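Local structure of protein TASOR (6TL1) at residues E13-D16 with V17-I20; E50-E53 with K54-E57; D61-L64 with D65-S69; S162-A165 with N166-T169. The protein is a component of the HUSH complex, which maintains transcriptional silencing at H3K9me3-rich loci, and contains the pseudo-PARP domain described here. All blocks are in the same frame, centred on the assembly; numbering follows the deposited sequence.

Interaction 1: E13-D16 with V17-I20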
# COMPACT_ATOMS: atom_id res chain seq x y z
N GLU A 13 -11.06 6.14 17.57
CA GLU A 13 -10.94 5.63 16.21
C GLU A 13 -10.00 6.49 15.38
O GLU A 13 -9.23 5.97 14.56
CB GLU A 13 -12.31 5.57 15.54
CG GLU A 13 -13.33 4.72 16.28
CD GLU A 13 -14.44 4.22 15.36
OE1 GLU A 13 -15.18 5.06 14.80
OE2 GLU A 13 -14.57 2.99 15.20
N PHE A 14 -10.06 7.80 15.56
CA PHE A 14 -9.17 8.72 14.85
C PHE A 14 -7.72 8.45 15.20
O PHE A 14 -6.85 8.39 14.32
CB PHE A 14 -9.57 10.16 15.19
CG PHE A 14 -8.82 11.21 14.41
CD1 PHE A 14 -7.58 11.66 14.85
CD2 PHE A 14 -9.35 11.76 13.26
CE1 PHE A 14 -6.90 12.64 14.16
CE2 PHE A 14 -8.67 12.74 12.56
CZ PHE A 14 -7.44 13.18 13.01
N GLU A 15 -7.43 8.25 16.50
CA GLU A 15 -6.04 8.08 16.91
C GLU A 15 -5.52 6.69 16.57
O GLU A 15 -4.31 6.54 16.39
CB GLU A 15 -5.91 8.31 18.42
CG GLU A 15 -6.29 9.72 18.89
CD GLU A 15 -5.50 10.82 18.19
OE1 GLU A 15 -4.30 10.60 17.89
OE2 GLU A 15 -6.08 11.90 17.94
N ASP A 16 -6.41 5.70 16.44
CA ASP A 16 -6.01 4.39 15.90
C ASP A 16 -5.52 4.51 14.46
O ASP A 16 -4.53 3.87 14.08
CB ASP A 16 -7.18 3.40 15.98
CG ASP A 16 -7.37 2.81 17.37
OD1 ASP A 16 -6.49 3.00 18.24
OD2 ASP A 16 -8.41 2.15 17.59
N VAL A 17 -6.24 5.26 13.62
CA VAL A 17 -5.82 5.42 12.23
C VAL A 17 -4.50 6.17 12.16
O VAL A 17 -3.58 5.79 11.43
CB VAL A 17 -6.90 6.15 11.42
CG1 VAL A 17 -6.43 6.36 9.98
CG2 VAL A 17 -8.19 5.35 11.46
N VAL A 18 -4.38 7.25 12.93
CA VAL A 18 -3.13 7.99 13.00
C VAL A 18 -2.03 7.09 13.54
O VAL A 18 -0.88 7.18 13.09
CB VAL A 18 -3.30 9.28 13.84
CG1 VAL A 18 -1.97 9.86 14.21
CG2 VAL A 18 -4.10 10.31 13.05
N ASN A 19 -2.36 6.17 14.47
CA ASN A 19 -1.31 5.32 15.02
C ASN A 19 -0.76 4.35 13.98
O ASN A 19 0.41 3.97 14.07
CB ASN A 19 -1.81 4.50 16.22
CG ASN A 19 -1.97 5.33 17.47
OD1 ASN A 19 -1.48 6.44 17.53
ND2 ASN A 19 -2.62 4.78 18.50
N ILE A 20 -1.59 3.93 13.02
CA ILE A 20 -1.08 3.12 11.92
C ILE A 20 -0.03 3.90 11.14
O ILE A 20 1.05 3.39 10.83
CB ILE A 20 -2.24 2.68 11.01
CG1 ILE A 20 -3.23 1.79 11.78
CG2 ILE A 20 -1.71 1.94 9.77
CD1 ILE A 20 -4.53 1.64 11.06
O HOH W 1 -2.25 9.05 18.22
O HOH W 2 -3.78 2.26 17.91

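Interaction 2: E50-E53 with K54-E57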
# COMPACT_ATOMS: atom_id res chain seq x y z
N GLU A 50 -14.34 -9.77 -0.74
CA GLU A 50 -13.38 -10.46 -1.58
C GLU A 50 -12.04 -10.60 -0.88
O GLU A 50 -11.34 -11.60 -1.09
CB GLU A 50 -13.25 -9.74 -2.92
CG GLU A 50 -14.58 -9.67 -3.65
CD GLU A 50 -14.47 -9.48 -5.14
OE1 GLU A 50 -13.55 -8.76 -5.61
OE2 GLU A 50 -15.36 -9.98 -5.86
N PHE A 51 -11.69 -9.64 -0.01
CA PHE A 51 -10.51 -9.79 0.83
C PHE A 51 -10.66 -11.00 1.75
O PHE A 51 -9.77 -11.86 1.84
CB PHE A 51 -10.29 -8.50 1.64
CG PHE A 51 -9.02 -8.46 2.45
CD1 PHE A 51 -8.98 -8.97 3.74
CD2 PHE A 51 -7.86 -7.87 1.93
CE1 PHE A 51 -7.82 -8.92 4.49
CE2 PHE A 51 -6.69 -7.83 2.68
CZ PHE A 51 -6.68 -8.35 3.96
N THR A 52 -11.82 -11.10 2.41
CA THR A 52 -12.07 -12.24 3.29
C THR A 52 -12.08 -13.55 2.52
O THR A 52 -11.51 -14.55 2.97
CB THR A 52 -13.40 -12.04 4.01
OG1 THR A 52 -13.28 -11.02 5.01
CG2 THR A 52 -13.86 -13.35 4.65
N GLU A 53 -12.71 -13.56 1.35
CA GLU A 53 -12.71 -14.76 0.52
C GLU A 53 -11.29 -15.14 0.12
O GLU A 53 -10.91 -16.32 0.21
CB GLU A 53 -13.57 -14.51 -0.72
CG GLU A 53 -13.54 -15.60 -1.78
CD GLU A 53 -14.00 -16.94 -1.27
OE1 GLU A 53 -13.39 -17.96 -1.65
OE2 GLU A 53 -14.97 -16.99 -0.48
N LYS A 54 -10.48 -14.16 -0.29
CA LYS A 54 -9.11 -14.45 -0.69
C LYS A 54 -8.30 -15.01 0.46
O LYS A 54 -7.54 -15.97 0.29
CB LYS A 54 -8.44 -13.17 -1.22
CG LYS A 54 -6.94 -13.31 -1.51
CD LYS A 54 -6.72 -14.23 -2.71
CE LYS A 54 -5.23 -14.30 -3.07
NZ LYS A 54 -4.95 -15.19 -4.23
N ARG A 55 -8.50 -14.47 1.67
CA ARG A 55 -7.77 -15.00 2.81
C ARG A 55 -8.11 -16.46 3.07
O ARG A 55 -7.23 -17.24 3.43
CB ARG A 55 -8.05 -14.19 4.08
CG ARG A 55 -7.11 -14.64 5.17
CD ARG A 55 -7.67 -14.49 6.55
NE ARG A 55 -7.76 -13.09 6.93
CZ ARG A 55 -8.90 -12.46 7.17
NH1 ARG A 55 -10.06 -13.10 7.07
NH2 ARG A 55 -8.88 -11.18 7.51
N ARG A 56 -9.38 -16.85 2.91
CA ARG A 56 -9.69 -18.25 3.16
C ARG A 56 -9.16 -19.14 2.03
O ARG A 56 -8.84 -20.31 2.27
CB ARG A 56 -11.19 -18.46 3.35
CG ARG A 56 -11.77 -17.78 4.59
CD ARG A 56 -13.22 -18.15 4.78
NE ARG A 56 -13.32 -19.43 5.46
CZ ARG A 56 -14.47 -20.03 5.73
NH1 ARG A 56 -14.47 -21.19 6.37
NH2 ARG A 56 -15.61 -19.48 5.35
N GLU A 57 -9.08 -18.63 0.81
CA GLU A 57 -8.46 -19.43 -0.25
C GLU A 57 -6.97 -19.59 -0.02
O GLU A 57 -6.41 -20.65 -0.30
CB GLU A 57 -8.71 -18.82 -1.64
CG GLU A 57 -10.11 -18.34 -1.90
CD GLU A 57 -10.31 -17.92 -3.35
OE1 GLU A 57 -9.29 -17.72 -4.06
OE2 GLU A 57 -11.48 -17.78 -3.77

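Interaction 3: D61-L64 with D65-S69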
# COMPACT_ATOMS: atom_id res chain seq x y z
N ASP A 61 -4.90 -23.15 0.40
CA ASP A 61 -3.79 -23.55 -0.45
C ASP A 61 -2.53 -23.74 0.38
O ASP A 61 -1.47 -24.06 -0.16
CB ASP A 61 -3.62 -22.46 -1.55
CG ASP A 61 -2.52 -22.76 -2.62
OD1 ASP A 61 -2.62 -22.14 -3.70
OD2 ASP A 61 -1.57 -23.54 -2.43
N GLY A 62 -2.65 -23.70 1.70
CA GLY A 62 -1.54 -24.13 2.51
C GLY A 62 -0.71 -23.02 3.09
O GLY A 62 0.32 -23.31 3.71
N ARG A 63 -1.08 -21.77 2.90
CA ARG A 63 -0.29 -20.69 3.47
C ARG A 63 -0.29 -20.81 4.99
O ARG A 63 -1.24 -21.30 5.59
CB ARG A 63 -0.86 -19.32 3.08
CG ARG A 63 -0.90 -19.02 1.60
CD ARG A 63 0.46 -19.10 0.92
NE ARG A 63 0.36 -18.52 -0.41
CZ ARG A 63 0.06 -19.21 -1.50
NH1 ARG A 63 -0.16 -20.52 -1.42
NH2 ARG A 63 -0.03 -18.60 -2.68
N LEU A 64 0.81 -20.39 5.60
CA LEU A 64 0.88 -20.49 7.05
C LEU A 64 0.14 -19.31 7.67
O LEU A 64 -0.09 -18.29 7.02
CB LEU A 64 2.33 -20.47 7.51
CG LEU A 64 3.35 -21.18 6.69
CD1 LEU A 64 4.65 -20.70 6.95
CD2 LEU A 64 3.34 -22.61 6.90
N ASP A 65 -0.24 -19.47 8.94
CA ASP A 65 -0.95 -18.39 9.62
C ASP A 65 -0.13 -17.11 9.64
O ASP A 65 -0.68 -16.00 9.59
CB ASP A 65 -1.35 -18.79 11.04
CG ASP A 65 -2.21 -20.05 11.08
OD1 ASP A 65 -2.74 -20.38 12.16
OD2 ASP A 65 -2.37 -20.69 10.02
N LYS A 66 1.20 -17.24 9.69
CA LYS A 66 2.10 -16.10 9.50
C LYS A 66 1.77 -15.38 8.20
O LYS A 66 1.67 -14.15 8.16
CB LYS A 66 3.56 -16.58 9.49
CG LYS A 66 4.17 -17.09 10.82
CD LYS A 66 3.34 -18.15 11.55
CE LYS A 66 3.37 -19.50 10.85
NZ LYS A 66 2.25 -20.39 11.29
N GLU A 67 1.59 -16.15 7.13
CA GLU A 67 1.33 -15.60 5.80
C GLU A 67 -0.10 -15.12 5.65
O GLU A 67 -0.40 -14.42 4.67
CB GLU A 67 1.68 -16.66 4.75
CG GLU A 67 3.18 -17.00 4.78
CD GLU A 67 3.55 -18.22 3.95
OE1 GLU A 67 2.70 -19.12 3.79
OE2 GLU A 67 4.71 -18.28 3.49
N LEU A 68 -0.99 -15.43 6.58
CA LEU A 68 -2.36 -14.96 6.50
C LEU A 68 -2.56 -13.64 7.24
O LEU A 68 -3.67 -13.08 7.21
CB LEU A 68 -3.29 -16.03 7.08
CG LEU A 68 -3.33 -17.32 6.28
CD1 LEU A 68 -4.14 -18.36 7.02
CD2 LEU A 68 -3.90 -17.07 4.89
N SER A 69 -1.52 -13.14 7.90
CA SER A 69 -1.61 -11.94 8.72
C SER A 69 -1.97 -10.72 7.89
O SER A 69 -1.54 -10.57 6.74
CB SER A 69 -0.28 -11.72 9.45
OG SER A 69 -0.40 -10.72 10.44

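Interaction 4: S162-A165 with N166-T169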
# COMPACT_ATOMS: atom_id res chain seq x y z
N SER A 162 11.39 -5.75 -2.69
CA SER A 162 12.81 -5.62 -3.01
C SER A 162 13.63 -6.42 -2.02
O SER A 162 13.52 -6.22 -0.81
CB SER A 162 13.24 -4.16 -3.00
OG SER A 162 12.63 -3.49 -4.09
N LYS A 163 14.55 -7.23 -2.54
CA LYS A 163 15.34 -8.16 -1.73
C LYS A 163 16.01 -7.50 -0.52
O LYS A 163 15.97 -8.04 0.59
CB LYS A 163 16.40 -8.82 -2.61
CG LYS A 163 17.16 -9.94 -1.91
CD LYS A 163 16.41 -11.25 -2.00
CE LYS A 163 16.92 -12.22 -0.96
NZ LYS A 163 18.41 -12.25 -0.94
N ASN A 164 16.66 -6.36 -0.72
CA ASN A 164 17.46 -5.78 0.35
C ASN A 164 16.91 -4.44 0.83
O ASN A 164 17.67 -3.57 1.26
CB ASN A 164 18.92 -5.63 -0.09
CG ASN A 164 19.63 -6.97 -0.18
OD1 ASN A 164 19.62 -7.75 0.77
ND2 ASN A 164 20.26 -7.23 -1.32
N ALA A 165 15.58 -4.28 0.81
CA ALA A 165 14.96 -3.02 1.18
C ALA A 165 15.26 -2.59 2.61
O ALA A 165 15.18 -1.39 2.91
CB ALA A 165 13.44 -3.12 0.99
N ASN A 166 15.57 -3.52 3.51
CA ASN A 166 15.93 -3.09 4.86
C ASN A 166 17.24 -2.31 4.90
O ASN A 166 17.51 -1.64 5.91
CB ASN A 166 15.98 -4.29 5.82
CG ASN A 166 14.60 -4.93 6.02
OD1 ASN A 166 13.60 -4.46 5.49
ND2 ASN A 166 14.56 -6.00 6.81
N ARG A 167 18.06 -2.38 3.85
CA ARG A 167 19.21 -1.50 3.75
C ARG A 167 18.79 -0.04 3.73
O ARG A 167 19.58 0.84 4.08
CB ARG A 167 20.02 -1.83 2.49
CG ARG A 167 20.86 -3.08 2.60
CD ARG A 167 21.64 -3.34 1.32
NE ARG A 167 22.27 -4.65 1.33
CZ ARG A 167 22.87 -5.21 0.28
NH1 ARG A 167 22.92 -4.56 -0.88
NH2 ARG A 167 23.41 -6.41 0.39
N ILE A 168 17.58 0.25 3.25
CA ILE A 168 17.11 1.63 3.15
C ILE A 168 16.79 2.15 4.56
O ILE A 168 15.92 1.62 5.25
CB ILE A 168 15.89 1.72 2.23
CG1 ILE A 168 16.31 1.50 0.77
CG2 ILE A 168 15.25 3.09 2.33
CD1 ILE A 168 17.47 2.38 0.32
N THR A 169 17.50 3.21 4.99
CA THR A 169 17.22 3.82 6.28
C THR A 169 16.88 5.30 6.20
O THR A 169 16.44 5.87 7.21
CB THR A 169 18.39 3.64 7.26
OG1 THR A 169 19.55 4.34 6.79
CG2 THR A 169 18.72 2.16 7.45
O HOH W 3 14.79 -6.45 3.31
O HOH W 4 13.98 0.03 4.60

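Interaction 1: E13-D16 with V17-I20
A chi1 of -174° swings the Phe-14 ring away from its own N and beside its carbonyl carbon, while CG2 of Val-18 lies beside the Val-18 N, and in this way ring and methyl meet one helical turn apart. The methyl CG2 of Val-18 lies 3.8 Å from CE1 of Phe-14, approaching the ring obliquely, and the same methyl also rests against the carbonyl oxygen of Phe-14. The backbone of the same turn runs in regular i to i+4 bonds. Val-18 N donates to Phe-14 O over 3.1 Å in an almost straight bond (171°), while Val-17 N to Glu-13 O, at 3.2 Å, and Ile-20 N to Asp-16 O are more bent. All of this belongs to helix 12-22 of the pseudo-PARP domain, an amphipathic helix laid on the antiparallel sheet. Phe-14, Val-17 and Val-18 are buried against strand 34-42 through Ala-39, Leu-41 and Tyr-36; Val-17 also reaches Ala-203 and Val-205 of strand 199-209, and Ile-20 touches Tyr-72 and Phe-74 of strand 71-77. The polar face is joined by water instead, through two molecules consistent with the modelled orientation of the Asn-19 amide. One water donates to Glu-15 OE1 at 2.6 Å and to Asn-19 OD1 at 2.8 Å, spanning one turn between the carboxylate and the amide. A second donates to Asp-16 OD1 at 2.8 Å and accepts from Asn-19 ND2, also at 2.8 Å.

Interaction 2: E50-E53 with K54-E57
Lys-54 meets Glu-50 through the backbone, its N donating to Glu-50 O over 2.8 Å, while its ammonium end leads away to a salt bridge with Glu-186. At Arg-55 the backbone N bonds to Phe-51 O at 2.9 Å, and the side chain bends at chi3 (-70°) to bring its guanidinium to the ring's edge. NH2 of Arg-55 comes to the edge of the Phe-51 ring, in its plane, 3.9 Å from CE1, with the two flat groups 84° apart; it is therefore not a cation-pi stack over the face. That same NH2 is held by a salt bridge to Glu-70. These residues lie on helix 45-60 of the pseudo-PARP domain, whose buried side carries Phe-51 against Met-135 and whose polar side chains reach out to neighbouring loops. Arg-56 continues the pattern with N to Thr-52 O at 3.1 Å, and its CG packs on that oxygen. Glu-57 N then donates to Glu-53 O at 3.0 Å. The two carboxylates come close, OE1 of Glu-53 lying 2.9 Å from OE2 of Glu-57 with their planes 72° apart. Such crowding of two acceptors could raise the proton affinity of one of them, although Arg-197, salt-bridged to OE1 of Glu-57, would probably offset part of the repulsion.

Interaction 3: D61-L64 with D65-S69
A Schellman motif ends helix 45-60, with Gly-62 at positive phi as its C-prime residue, and the chain then makes a short helix-like turn before entering strand 71-77. Glu-67 folds back on the start of this turn: its carboxylate oxygen OE1 accepts the backbone N-H of Leu-64 over 2.9 Å in a nearly straight bond (166°). The donor meets OE1 on the anti side, 31° out of the carboxylate plane, and the side chain gets there by running extended beyond CG (chi2 169°). OE1 also lies against CB and CD of Arg-63 and against CG of Leu-64, 3.6 Å away. Leu-64 O, on the same residue, receives two weak, strongly bent bonds, from Glu-67 N at 2.7 Å and from Leu-68 N at 3.0 Å. The bent chain of Lys-66 brings CE to 3.6 Å from CB of Leu-64. Arg-63 does not pair with Glu-67: its NH2 makes a salt bridge to Glu-158, and its NH1 a long one to OD2 of Asp-61, 3.5 Å away at the guanidinium edge. Glu-67 thus meets Leu-64 firmly at the N-H and weakly at the C=O, where Leu-68 N shares the oxygen; the N-H would probably stabilise the carboxylate.

Interaction 4: S162-A165 with N166-T169
Asn-164 and Arg-167 pack side by side where a type I beta turn, Ser-162 to Ala-165, runs on into a short 3-10 segment, in the loop that leaves strand 159-162 of the mixed sheet. The turn is closed by Ala-165 N to Ser-162 O. Arg-167 N then donates to Asn-164 O over 2.9 Å, and Ile-168 N to Ala-165 O, also at 2.9 Å. Two i to i+3 bonds in succession satisfy these carbonyls in 3-10 fashion. Water supplies further partners: one molecule accepts from Asn-166 N at 3.0 Å and donates weakly to Lys-163 O, and another donates to both Ala-165 O, at 2.5 Å, and Ile-168 O, at 2.6 Å. Ala-165 O therefore accepts two bonds, from an N-H and from a water. Among the side chains, OD1 of Asn-166 is bonded to Arg-111, and NZ of Lys-163 to the hydroxyl of Tyr-143. Arg-167 stretches out from CG to NE (chi2 -179°), bringing its guanidinium flat against the Asn-164 amide; the planes are 5° apart, and ND2 of Asn-164 sits over one face, toward the rim, 3.7 Å from CZ of Arg-167.

From the N terminus the four contacts follow in series; none encloses or crosses another, and each spans only a turn or so of continuous chain. Interaction 1 sits on helix 12-22, packed on the five-stranded antiparallel sheet. After strand 34-42 comes interaction 2, on helix 45-60, and interaction 3 forms the connection from that helix into edge strand 71-77. These two touch, CD2 of Leu-68 lying 3.6 Å from O of Arg-55, with centres about 12 Å apart. Interaction 4 comes much later, leaving strand 159-162 of the mixed sheet; its centre is about 23 Å from that of interaction 3 and about 27 Å from that of interaction 1.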